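Local coordinates for protein carbohydrate kinase, FGGY (PDB 3IFR) that probably phosphorylates D-xylulose with ATP, as a xylulose kinase of the FGGY carbohydrate kinase family, at residues 299-304 / 381-386; 334-339 / 375-380; 342-347 / 486-491. All coordinates share one frame; numbering follows the deposited sequence.

Contact 1: 299-304 / 381-386; sequences GCMAAT and EAVALA
M301, present as selenomethionine, reaches from the end of strand 298-301 onto A386 and V383 of helix 372-397. Its CB is directed at the helix but stays well short of it, and CG, set anti to the carbonyl carbon (chi1 -73°), only begins the approach. The chain then bends at chi2 and again at chi3, which lays the heavy atom against the helix: SE lies 3.8 Å from A386 CB. The same methyl is also met by the terminal CE of M301, 4.0 Å from A386 CB, so the last two atoms of the bent chain both rest on one methyl. CE continues toward V383, where it comes to 4.4 Å from CG1. V383 in turn spreads its two branches over the chain that leaves the strand. CG2 of V383 faces the carbonyl of A303 at 4.3 Å from its O, while CG1 stands 4.4 Å from T304 OG1. These last contacts are loose, and the join is made by van der Waals packing of buried groups. T304 occupies the N-cap position of helix 305-315 without using its side chain as a cap. Within the sheet the strand is hydrogen-bonded through its backbone to strand 269-273, G299 with I271, while V383 also touches W416 of helix 414-424. An edge strand packed on a long helix that comes later in the chain and precedes the parallel strand 403-407 is a feature of the ribonuclease H-like fold of actin-type ATPase domains, here in the C-terminal half of the kinase.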
ATOM      1  N   GLY A 299      -6.227   2.853  -4.320  1.00 22.45           N
ATOM      2  CA  GLY A 299      -5.647   3.338  -5.540  1.00 23.15           C
ATOM      3  C   GLY A 299      -4.319   3.956  -5.202  1.00 28.12           C
ATOM      4  O   GLY A 299      -3.992   4.202  -4.060  1.00 26.68           O
ATOM      5  N   CYS A 300      -3.555   4.236  -6.236  1.00 36.71           N
ATOM      6  CA  CYS A 300      -2.194   4.677  -6.103  1.00 34.39           C
ATOM      7  C   CYS A 300      -2.030   5.764  -7.145  1.00 36.84           C
ATOM      8  O   CYS A 300      -2.597   5.665  -8.221  1.00 40.89           O
ATOM      9  CB  CYS A 300      -1.286   3.502  -6.438  1.00 36.23           C
ATOM     10  SG  CYS A 300       0.447   3.906  -6.283  1.00 50.56           S
HETATM   11  N   MSE A 301      -1.309   6.826  -6.839  1.00 34.46           N
HETATM   12  CA  MSE A 301      -0.871   7.676  -7.926  1.00 40.80           C
HETATM   13  C   MSE A 301       0.635   7.737  -8.036  1.00 40.94           C
HETATM   14  O   MSE A 301       1.352   8.023  -7.068  1.00 45.15           O
HETATM   15  CB  MSE A 301      -1.421   9.065  -7.819  1.00 40.34           C
HETATM   16  CG  MSE A 301      -2.875   9.168  -8.135  1.00 48.66           C
HETATM   17 SE   MSE A 301      -3.444  10.586  -6.923  1.00 74.26          SE
HETATM   18  CE  MSE A 301      -1.708  11.662  -7.089  1.00 36.97           C
ATOM     19  N   ALA A 302       1.103   7.503  -9.244  1.00 41.71           N
ATOM     20  CA  ALA A 302       2.513   7.327  -9.463  1.00 42.06           C
ATOM     21  C   ALA A 302       3.341   8.546  -9.008  1.00 42.68           C
ATOM     22  O   ALA A 302       4.369   8.384  -8.346  1.00 46.97           O
ATOM     23  CB  ALA A 302       2.753   7.014 -10.889  1.00 40.34           C
ATOM     24  N   ALA A 303       2.922   9.761  -9.330  1.00 38.77           N
ATOM     25  CA  ALA A 303       3.801  10.882  -9.012  1.00 37.96           C
ATOM     26  C   ALA A 303       3.152  11.789  -7.998  1.00 39.04           C
ATOM     27  O   ALA A 303       2.213  12.500  -8.335  1.00 41.85           O
ATOM     28  CB  ALA A 303       4.163  11.664 -10.267  1.00 38.26           C
ATOM     29  N   THR A 304       3.651  11.770  -6.760  1.00 36.89           N
ATOM     30  CA  THR A 304       3.102  12.581  -5.675  1.00 34.11           C
ATOM     31  C   THR A 304       4.193  13.379  -4.960  1.00 34.96           C
ATOM     32  O   THR A 304       4.507  14.509  -5.356  1.00 34.45           O
ATOM     33  CB  THR A 304       2.319  11.716  -4.686  1.00 32.82           C
ATOM     34  OG1 THR A 304       1.029  11.458  -5.227  1.00 33.17           O
ATOM     35  CG2 THR A 304       2.139  12.411  -3.383  1.00 31.96           C
ATOM     36  N   GLU A 381      -1.872  21.921  -6.330  1.00 21.84           N
ATOM     37  CA  GLU A 381      -3.287  21.874  -6.577  1.00 19.48           C
ATOM     38  C   GLU A 381      -3.612  20.709  -7.486  1.00 24.89           C
ATOM     39  O   GLU A 381      -4.609  19.995  -7.268  1.00 25.60           O
ATOM     40  CB  GLU A 381      -3.731  23.181  -7.198  1.00 21.23           C
ATOM     41  CG  GLU A 381      -3.665  24.344  -6.217  1.00 21.38           C
ATOM     42  CD  GLU A 381      -4.086  25.650  -6.821  1.00 23.52           C
ATOM     43  OE1 GLU A 381      -4.094  25.726  -8.081  1.00 21.87           O
ATOM     44  OE2 GLU A 381      -4.437  26.590  -6.047  1.00 23.59           O
ATOM     45  N   ALA A 382      -2.777  20.500  -8.508  1.00 24.47           N
ATOM     46  CA  ALA A 382      -2.971  19.353  -9.393  1.00 24.00           C
ATOM     47  C   ALA A 382      -2.956  18.019  -8.602  1.00 23.57           C
ATOM     48  O   ALA A 382      -3.807  17.152  -8.807  1.00 22.87           O
ATOM     49  CB  ALA A 382      -1.955  19.350 -10.564  1.00 20.68           C
ATOM     50  N   VAL A 383      -2.007  17.846  -7.698  1.00 21.82           N
ATOM     51  CA  VAL A 383      -1.971  16.591  -6.961  1.00 23.03           C
ATOM     52  C   VAL A 383      -3.255  16.431  -6.185  1.00 22.93           C
ATOM     53  O   VAL A 383      -3.854  15.355  -6.208  1.00 25.40           O
ATOM     54  CB  VAL A 383      -0.726  16.464  -6.052  1.00 23.58           C
ATOM     55  CG1 VAL A 383      -0.914  15.399  -4.968  1.00 23.16           C
ATOM     56  CG2 VAL A 383       0.454  16.151  -6.898  1.00 21.89           C
ATOM     57  N   ALA A 384      -3.689  17.501  -5.520  1.00 23.18           N
ATOM     58  CA  ALA A 384      -4.973  17.509  -4.789  1.00 24.14           C
ATOM     59  C   ALA A 384      -6.097  17.079  -5.696  1.00 24.04           C
ATOM     60  O   ALA A 384      -6.918  16.235  -5.345  1.00 22.54           O
ATOM     61  CB  ALA A 384      -5.283  18.890  -4.266  1.00 22.73           C
ATOM     62  N   LEU A 385      -6.129  17.693  -6.866  1.00 22.68           N
ATOM     63  CA  LEU A 385      -7.153  17.431  -7.852  1.00 23.95           C
ATOM     64  C   LEU A 385      -7.231  15.982  -8.290  1.00 22.99           C
ATOM     65  O   LEU A 385      -8.330  15.454  -8.530  1.00 24.33           O
ATOM     66  CB  LEU A 385      -6.883  18.281  -9.075  1.00 24.77           C
ATOM     67  CG  LEU A 385      -7.797  19.459  -9.358  1.00 23.25           C
ATOM     68  CD1 LEU A 385      -8.681  19.825  -8.177  1.00 21.75           C
ATOM     69  CD2 LEU A 385      -6.884  20.586  -9.804  1.00 23.61           C
ATOM     70  N   ALA A 386      -6.076  15.348  -8.421  1.00 20.43           N
ATOM     71  CA  ALA A 386      -6.035  13.928  -8.771  1.00 24.17           C
ATOM     72  C   ALA A 386      -6.593  13.111  -7.621  1.00 25.90           C
ATOM     73  O   ALA A 386      -7.237  12.083  -7.842  1.00 25.05           O
ATOM     74  CB  ALA A 386      -4.632  13.461  -9.097  1.00 20.64           C
TER

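Contact 2: 334-339 / 375-380; sequences VPAGAD and LWRALL
R377 leaves its helix with CG anti to the backbone N (chi1 177°) and runs extended as far as NE, which carries the guanidinium across to the loop at V334-A336. V334 likewise has CG1 anti to its own N (chi1 174°), bringing that methyl alongside the arginine, 3.9 Å from R377 CD, as the two side chains run side by side, pointing opposite ways. The backbone of the loop then lies over one face of the guanidinium. V334 O stands 3.1 Å above the plane of R377, toward its rim, and is 3.3 Å from NH1, but at an angle too poor for a hydrogen bond. Beyond it, A336 CA approaches R377 NH2 at 3.5 Å. The loop is folded as a type II turn from P335 to A338, closed by A338 N to P335 O at 2.9 Å, with G337 at a backbone conformation that calls for glycine. After the turn, A338 CB rests on the arginine stem, 4.2 Å from R377 CG. The polar bonds of the guanidinium go to other partners: NE forms a salt bridge with E381, NH2 meets Y478 OH and NH1 the carbonyl of A331. With an alanine in place of R377, E381 would probably lose its charge partner and the loop backbone the flat group it lies against. The loop thus packs against a buried guanidinium whose charge is probably balanced by E381, one turn along the same helix.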
ATOM      1  N   VAL A 334      -0.073  33.254  -3.237  1.00 32.65           N
ATOM      2  CA  VAL A 334      -0.597  33.130  -4.583  1.00 29.46           C
ATOM      3  C   VAL A 334      -2.035  32.649  -4.486  1.00 29.84           C
ATOM      4  O   VAL A 334      -2.345  31.769  -3.696  1.00 31.30           O
ATOM      5  CB  VAL A 334       0.258  32.109  -5.401  1.00 28.35           C
ATOM      6  CG1 VAL A 334      -0.350  31.846  -6.765  1.00 28.44           C
ATOM      7  CG2 VAL A 334       1.695  32.584  -5.540  1.00 27.33           C
ATOM      8  N   PRO A 335      -2.927  33.227  -5.286  1.00 28.09           N
ATOM      9  CA  PRO A 335      -4.341  32.868  -5.149  1.00 26.07           C
ATOM     10  C   PRO A 335      -4.587  31.428  -5.524  1.00 25.07           C
ATOM     11  O   PRO A 335      -3.902  30.902  -6.370  1.00 26.54           O
ATOM     12  CB  PRO A 335      -5.043  33.751  -6.189  1.00 24.67           C
ATOM     13  CG  PRO A 335      -4.037  34.742  -6.629  1.00 26.41           C
ATOM     14  CD  PRO A 335      -2.681  34.208  -6.352  1.00 26.71           C
ATOM     15  N   ALA A 336      -5.573  30.816  -4.896  1.00 27.34           N
ATOM     16  CA  ALA A 336      -6.125  29.541  -5.317  1.00 24.51           C
ATOM     17  C   ALA A 336      -6.345  29.520  -6.823  1.00 24.35           C
ATOM     18  O   ALA A 336      -6.936  30.439  -7.351  1.00 23.82           O
ATOM     19  CB  ALA A 336      -7.459  29.308  -4.605  1.00 24.20           C
ATOM     20  N   GLY A 337      -5.895  28.461  -7.509  1.00 25.95           N
ATOM     21  CA  GLY A 337      -6.040  28.370  -8.952  1.00 23.72           C
ATOM     22  C   GLY A 337      -4.818  28.912  -9.678  1.00 25.19           C
ATOM     23  O   GLY A 337      -4.673  28.745 -10.889  1.00 26.02           O
ATOM     24  N   ALA A 338      -3.936  29.570  -8.931  1.00 24.39           N
ATOM     25  CA  ALA A 338      -2.666  30.080  -9.469  1.00 25.66           C
ATOM     26  C   ALA A 338      -2.771  30.941 -10.717  1.00 26.06           C
ATOM     27  O   ALA A 338      -1.892  30.935 -11.543  1.00 26.40           O
ATOM     28  CB  ALA A 338      -1.710  28.945  -9.711  1.00 24.18           C
ATOM     29  N   ASP A 339      -3.848  31.701 -10.852  1.00 31.43           N
ATOM     30  CA  ASP A 339      -3.934  32.705 -11.921  1.00 28.59           C
ATOM     31  C   ASP A 339      -3.985  32.042 -13.281  1.00 28.75           C
ATOM     32  O   ASP A 339      -3.306  32.479 -14.209  1.00 27.53           O
ATOM     33  CB  ASP A 339      -2.741  33.680 -11.848  1.00 30.94           C
ATOM     34  CG  ASP A 339      -2.937  34.775 -10.791  1.00 33.42           C
ATOM     35  OD1 ASP A 339      -3.852  35.610 -10.961  1.00 37.27           O
ATOM     36  OD2 ASP A 339      -2.182  34.815  -9.797  1.00 31.85           O
ATOM     37  N   LEU A 375       3.997  28.161 -10.019  1.00 24.11           N
ATOM     38  CA  LEU A 375       4.333  26.832 -10.519  1.00 25.83           C
ATOM     39  C   LEU A 375       4.193  25.783  -9.425  1.00 24.51           C
ATOM     40  O   LEU A 375       3.598  24.721  -9.640  1.00 21.73           O
ATOM     41  CB  LEU A 375       5.752  26.757 -11.131  1.00 27.76           C
ATOM     42  CG  LEU A 375       5.996  27.183 -12.592  1.00 29.02           C
ATOM     43  CD1 LEU A 375       6.993  26.257 -13.300  1.00 27.54           C
ATOM     44  CD2 LEU A 375       4.742  27.184 -13.356  1.00 30.70           C
ATOM     45  N   TRP A 376       4.790  26.070  -8.274  1.00 23.04           N
ATOM     46  CA  TRP A 376       4.692  25.194  -7.121  1.00 24.98           C
ATOM     47  C   TRP A 376       3.223  24.950  -6.732  1.00 25.64           C
ATOM     48  O   TRP A 376       2.797  23.808  -6.480  1.00 22.65           O
ATOM     49  CB  TRP A 376       5.431  25.818  -5.948  1.00 25.90           C
ATOM     50  CG  TRP A 376       5.578  24.907  -4.779  1.00 24.92           C
ATOM     51  CD1 TRP A 376       5.020  25.069  -3.560  1.00 23.06           C
ATOM     52  CD2 TRP A 376       6.346  23.695  -4.717  1.00 25.80           C
ATOM     53  NE1 TRP A 376       5.396  24.046  -2.726  1.00 26.00           N
ATOM     54  CE2 TRP A 376       6.210  23.184  -3.414  1.00 26.95           C
ATOM     55  CE3 TRP A 376       7.127  22.984  -5.640  1.00 27.74           C
ATOM     56  CZ2 TRP A 376       6.811  21.986  -3.008  1.00 30.33           C
ATOM     57  CZ3 TRP A 376       7.731  21.804  -5.235  1.00 28.70           C
ATOM     58  CH2 TRP A 376       7.580  21.322  -3.928  1.00 30.45           C
ATOM     59  N   ARG A 377       2.460  26.030  -6.708  1.00 22.86           N
ATOM     60  CA  ARG A 377       1.067  25.954  -6.313  1.00 23.46           C
ATOM     61  C   ARG A 377       0.262  25.091  -7.255  1.00 23.91           C
ATOM     62  O   ARG A 377      -0.490  24.214  -6.835  1.00 21.32           O
ATOM     63  CB  ARG A 377       0.445  27.343  -6.248  1.00 23.96           C
ATOM     64  CG  ARG A 377      -1.040  27.267  -5.914  1.00 28.31           C
ATOM     65  CD  ARG A 377      -1.492  28.472  -5.158  1.00 26.67           C
ATOM     66  NE  ARG A 377      -2.763  28.185  -4.522  1.00 31.02           N
ATOM     67  CZ  ARG A 377      -3.013  28.339  -3.225  1.00 30.19           C
ATOM     68  NH1 ARG A 377      -2.068  28.789  -2.397  1.00 27.11           N
ATOM     69  NH2 ARG A 377      -4.218  28.038  -2.767  1.00 31.26           N
ATOM     70  N   ALA A 378       0.458  25.335  -8.547  1.00 26.28           N
ATOM     71  CA  ALA A 378      -0.262  24.619  -9.572  1.00 24.28           C
ATOM     72  C   ALA A 378      -0.002  23.139  -9.389  1.00 23.66           C
ATOM     73  O   ALA A 378      -0.911  22.338  -9.530  1.00 23.47           O
ATOM     74  CB  ALA A 378       0.189  25.065 -10.945  1.00 25.38           C
ATOM     75  N   LEU A 379       1.233  22.772  -9.068  1.00 24.55           N
ATOM     76  CA  LEU A 379       1.539  21.352  -8.865  1.00 24.90           C
ATOM     77  C   LEU A 379       0.837  20.858  -7.616  1.00 24.28           C
ATOM     78  O   LEU A 379       0.273  19.757  -7.620  1.00 22.08           O
ATOM     79  CB  LEU A 379       3.042  21.056  -8.753  1.00 23.14           C
ATOM     80  CG  LEU A 379       3.244  19.548  -8.491  1.00 26.23           C
ATOM     81  CD1 LEU A 379       2.491  18.723  -9.528  1.00 28.26           C
ATOM     82  CD2 LEU A 379       4.715  19.068  -8.385  1.00 26.91           C
ATOM     83  N   LEU A 380       0.891  21.662  -6.548  1.00 21.69           N
ATOM     84  CA  LEU A 380       0.230  21.292  -5.309  1.00 23.12           C
ATOM     85  C   LEU A 380      -1.259  21.026  -5.565  1.00 22.42           C
ATOM     86  O   LEU A 380      -1.817  20.027  -5.107  1.00 19.84           O
ATOM     87  CB  LEU A 380       0.375  22.379  -4.257  1.00 19.59           C
ATOM     88  CG  LEU A 380       1.759  22.523  -3.637  1.00 22.66           C
ATOM     89  CD1 LEU A 380       1.720  23.324  -2.336  1.00 22.43           C
ATOM     90  CD2 LEU A 380       2.354  21.172  -3.425  1.00 22.56           C
TER

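Contact 3: 342-347 / 486-491; sequences VCLPYF and SALYAT
Y346 turns the edge of its ring toward the face of Y489 in an offset edge-to-face pair, the planes at 76° and the centroids of the Y346 and Y489 rings 5.8 Å apart. The closest carbons are Y346 CE2 and Y489 CD1, separated by 4.1 Å. P345 CD lies over one face of the Y346 ring, 3.6 Å above its plane. Next to the rings the contact becomes aliphatic. L344 lies across the start of Y489 and sets its CD2 4.1 Å from Y489 CB, at the root of the tyrosine side chain, while its other branch serves L488: L344 CD1 is 3.6 Å from L488 CG. L488, with CG anti to its backbone N (chi1 -176°), sends CD2 to a place where it meets two residues of the strand. That methyl lies 3.7 Å from L344 CG and 3.6 Å from V342 CG1, V342 and L488 interleaving from opposite sides. V342 and L344, alternate residues on one side of the strand, thus share L488, whereas C343 starts off away from helix 475-496, and its side chain touches L379 and A382 of helix 372-397. Strand 342-344, paired with strand 362-364 in a two-stranded antiparallel sheet, is sandwiched between helix 372-397 and the C-terminal helix 475-496, whose short segment here runs at 55° to it.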
ATOM      1  N   VAL A 342      -2.797  25.558 -15.121  1.00 28.56           N
ATOM      2  CA  VAL A 342      -3.423  24.255 -14.951  1.00 27.01           C
ATOM      3  C   VAL A 342      -2.368  23.208 -15.181  1.00 25.56           C
ATOM      4  O   VAL A 342      -1.757  23.195 -16.235  1.00 28.45           O
ATOM      5  CB  VAL A 342      -4.556  24.016 -15.973  1.00 26.82           C
ATOM      6  CG1 VAL A 342      -5.299  22.741 -15.632  1.00 26.80           C
ATOM      7  CG2 VAL A 342      -5.504  25.188 -16.006  1.00 26.69           C
ATOM      8  N   CYS A 343      -2.171  22.320 -14.215  1.00 25.20           N
ATOM      9  CA  CYS A 343      -1.180  21.254 -14.335  1.00 24.61           C
ATOM     10  C   CYS A 343      -1.788  19.821 -14.355  1.00 27.62           C
ATOM     11  O   CYS A 343      -2.667  19.491 -13.551  1.00 25.54           O
ATOM     12  CB  CYS A 343      -0.137  21.415 -13.223  1.00 21.03           C
ATOM     13  SG  CYS A 343       0.873  19.991 -12.832  1.00 25.18           S
ATOM     14  N   LEU A 344      -1.339  18.991 -15.298  1.00 24.73           N
ATOM     15  CA  LEU A 344      -1.559  17.563 -15.220  1.00 26.85           C
ATOM     16  C   LEU A 344      -0.317  16.923 -14.630  1.00 29.08           C
ATOM     17  O   LEU A 344       0.774  17.059 -15.180  1.00 28.94           O
ATOM     18  CB  LEU A 344      -1.799  16.995 -16.608  1.00 28.60           C
ATOM     19  CG  LEU A 344      -3.027  17.555 -17.299  1.00 31.26           C
ATOM     20  CD1 LEU A 344      -3.031  17.088 -18.726  1.00 28.95           C
ATOM     21  CD2 LEU A 344      -4.311  17.119 -16.568  1.00 26.71           C
ATOM     22  N   PRO A 345      -0.473  16.180 -13.525  1.00 33.07           N
ATOM     23  CA  PRO A 345       0.693  15.685 -12.776  1.00 29.31           C
ATOM     24  C   PRO A 345       1.091  14.259 -13.112  1.00 29.49           C
ATOM     25  O   PRO A 345       1.450  13.525 -12.190  1.00 30.15           O
ATOM     26  CB  PRO A 345       0.192  15.699 -11.331  1.00 29.43           C
ATOM     27  CG  PRO A 345      -1.359  15.672 -11.451  1.00 28.18           C
ATOM     28  CD  PRO A 345      -1.742  15.793 -12.888  1.00 29.06           C
ATOM     29  N   TYR A 346       1.065  13.873 -14.381  1.00 31.51           N
ATOM     30  CA  TYR A 346       1.386  12.493 -14.762  1.00 33.23           C
ATOM     31  C   TYR A 346       2.818  12.267 -15.317  1.00 35.39           C
ATOM     32  O   TYR A 346       3.016  11.878 -16.486  1.00 36.93           O
ATOM     33  CB  TYR A 346       0.300  11.970 -15.704  1.00 37.71           C
ATOM     34  CG  TYR A 346      -1.111  12.339 -15.249  1.00 34.21           C
ATOM     35  CD1 TYR A 346      -1.545  12.051 -13.957  1.00 33.21           C
ATOM     36  CD2 TYR A 346      -1.999  12.975 -16.108  1.00 32.82           C
ATOM     37  CE1 TYR A 346      -2.822  12.382 -13.538  1.00 33.34           C
ATOM     38  CE2 TYR A 346      -3.276  13.325 -15.697  1.00 35.35           C
ATOM     39  CZ  TYR A 346      -3.684  13.027 -14.411  1.00 34.52           C
ATOM     40  OH  TYR A 346      -4.960  13.360 -14.005  1.00 32.33           O
ATOM     41  N   PHE A 347       3.806  12.460 -14.445  1.00 32.64           N
ATOM     42  CA  PHE A 347       5.215  12.386 -14.818  1.00 33.89           C
ATOM     43  C   PHE A 347       5.761  10.977 -15.090  1.00 38.83           C
ATOM     44  O   PHE A 347       6.775  10.813 -15.796  1.00 38.49           O
ATOM     45  CB  PHE A 347       6.054  13.114 -13.768  1.00 34.05           C
ATOM     46  CG  PHE A 347       5.605  14.534 -13.529  1.00 33.24           C
ATOM     47  CD1 PHE A 347       5.996  15.556 -14.398  1.00 31.05           C
ATOM     48  CD2 PHE A 347       4.786  14.840 -12.461  1.00 29.87           C
ATOM     49  CE1 PHE A 347       5.588  16.862 -14.196  1.00 31.09           C
ATOM     50  CE2 PHE A 347       4.378  16.141 -12.239  1.00 33.90           C
ATOM     51  CZ  PHE A 347       4.769  17.162 -13.112  1.00 33.34           C
ATOM     52  N   SER A 486      -9.833  18.221 -15.644  1.00 27.69           N
ATOM     53  CA  SER A 486     -10.523  17.164 -16.365  1.00 29.56           C
ATOM     54  C   SER A 486     -10.581  17.407 -17.860  1.00 29.00           C
ATOM     55  O   SER A 486     -10.375  16.497 -18.628  1.00 31.50           O
ATOM     56  CB  SER A 486     -11.958  17.029 -15.843  1.00 25.48           C
ATOM     57  OG  SER A 486     -11.954  16.151 -14.743  1.00 32.70           O
ATOM     58  N   ALA A 487     -10.895  18.630 -18.256  1.00 28.34           N
ATOM     59  CA  ALA A 487     -10.986  18.982 -19.648  1.00 27.91           C
ATOM     60  C   ALA A 487      -9.596  19.105 -20.286  1.00 32.08           C
ATOM     61  O   ALA A 487      -9.450  18.895 -21.508  1.00 34.97           O
ATOM     62  CB  ALA A 487     -11.765  20.279 -19.808  1.00 26.61           C
ATOM     63  N   LEU A 488      -8.581  19.432 -19.490  1.00 28.13           N
ATOM     64  CA  LEU A 488      -7.216  19.468 -20.013  1.00 30.76           C
ATOM     65  C   LEU A 488      -6.855  18.050 -20.482  1.00 31.13           C
ATOM     66  O   LEU A 488      -6.503  17.842 -21.633  1.00 28.50           O
ATOM     67  CB  LEU A 488      -6.215  19.991 -18.986  1.00 28.00           C
ATOM     68  CG  LEU A 488      -4.779  20.148 -19.514  1.00 31.01           C
ATOM     69  CD1 LEU A 488      -4.716  20.771 -20.926  1.00 24.50           C
ATOM     70  CD2 LEU A 488      -3.953  20.969 -18.516  1.00 27.11           C
ATOM     71  N   TYR A 489      -7.039  17.076 -19.593  1.00 30.89           N
ATOM     72  CA  TYR A 489      -6.728  15.687 -19.886  1.00 30.17           C
ATOM     73  C   TYR A 489      -7.525  15.081 -21.025  1.00 32.90           C
ATOM     74  O   TYR A 489      -6.972  14.383 -21.877  1.00 32.46           O
ATOM     75  CB  TYR A 489      -6.938  14.830 -18.664  1.00 28.62           C
ATOM     76  CG  TYR A 489      -6.583  13.418 -18.916  1.00 31.70           C
ATOM     77  CD1 TYR A 489      -5.279  13.064 -19.210  1.00 33.54           C
ATOM     78  CD2 TYR A 489      -7.551  12.427 -18.896  1.00 34.32           C
ATOM     79  CE1 TYR A 489      -4.925  11.758 -19.445  1.00 32.04           C
ATOM     80  CE2 TYR A 489      -7.215  11.108 -19.138  1.00 36.20           C
ATOM     81  CZ  TYR A 489      -5.896  10.778 -19.408  1.00 37.43           C
ATOM     82  OH  TYR A 489      -5.548   9.469 -19.660  1.00 40.82           O
ATOM     83  N   ALA A 490      -8.829  15.307 -21.026  1.00 30.79           N
ATOM     84  CA  ALA A 490      -9.640  14.830 -22.132  1.00 34.16           C
ATOM     85  C   ALA A 490      -9.189  15.472 -23.464  1.00 31.49           C
ATOM     86  O   ALA A 490      -9.192  14.850 -24.507  1.00 29.59           O
ATOM     87  CB  ALA A 490     -11.120  15.096 -21.855  1.00 31.24           C
ATOM     88  N   THR A 491      -8.788  16.725 -23.414  1.00 32.96           N
ATOM     89  CA  THR A 491      -8.379  17.401 -24.628  1.00 31.78           C
ATOM     90  C   THR A 491      -7.034  16.879 -25.125  1.00 33.40           C
ATOM     91  O   THR A 491      -6.841  16.706 -26.324  1.00 33.10           O
ATOM     92  CB  THR A 491      -8.305  18.929 -24.419  1.00 32.29           C
ATOM     93  OG1 THR A 491      -9.619  19.442 -24.135  1.00 34.84           O
ATOM     94  CG2 THR A 491      -7.781  19.614 -25.667  1.00 31.70           C
TER

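How the contacts relate
Helix 372-397 ties the set together. Contacts 1 and 2 use successive parts of it, with centres about 15 Å apart, and E381 joins them: its OE2 probably accepts a hydrogen bond from G337 N at 2.8 Å. Contact 3 lies alongside, its centre about 11 Å from that of contact 1 and about 15 Å from that of contact 2. A382 CB packs 3.8 Å from P345 CG, and L379 CD1 lies 3.9 Å from C343 SG. Measured from contact centre to chain centre, contact 1 is the most central at about 15 Å, against about 25 Å for contact 3 and 29 Å for contact 2. In FGGY kinases the active site occupies the cleft between the two actin-like domains.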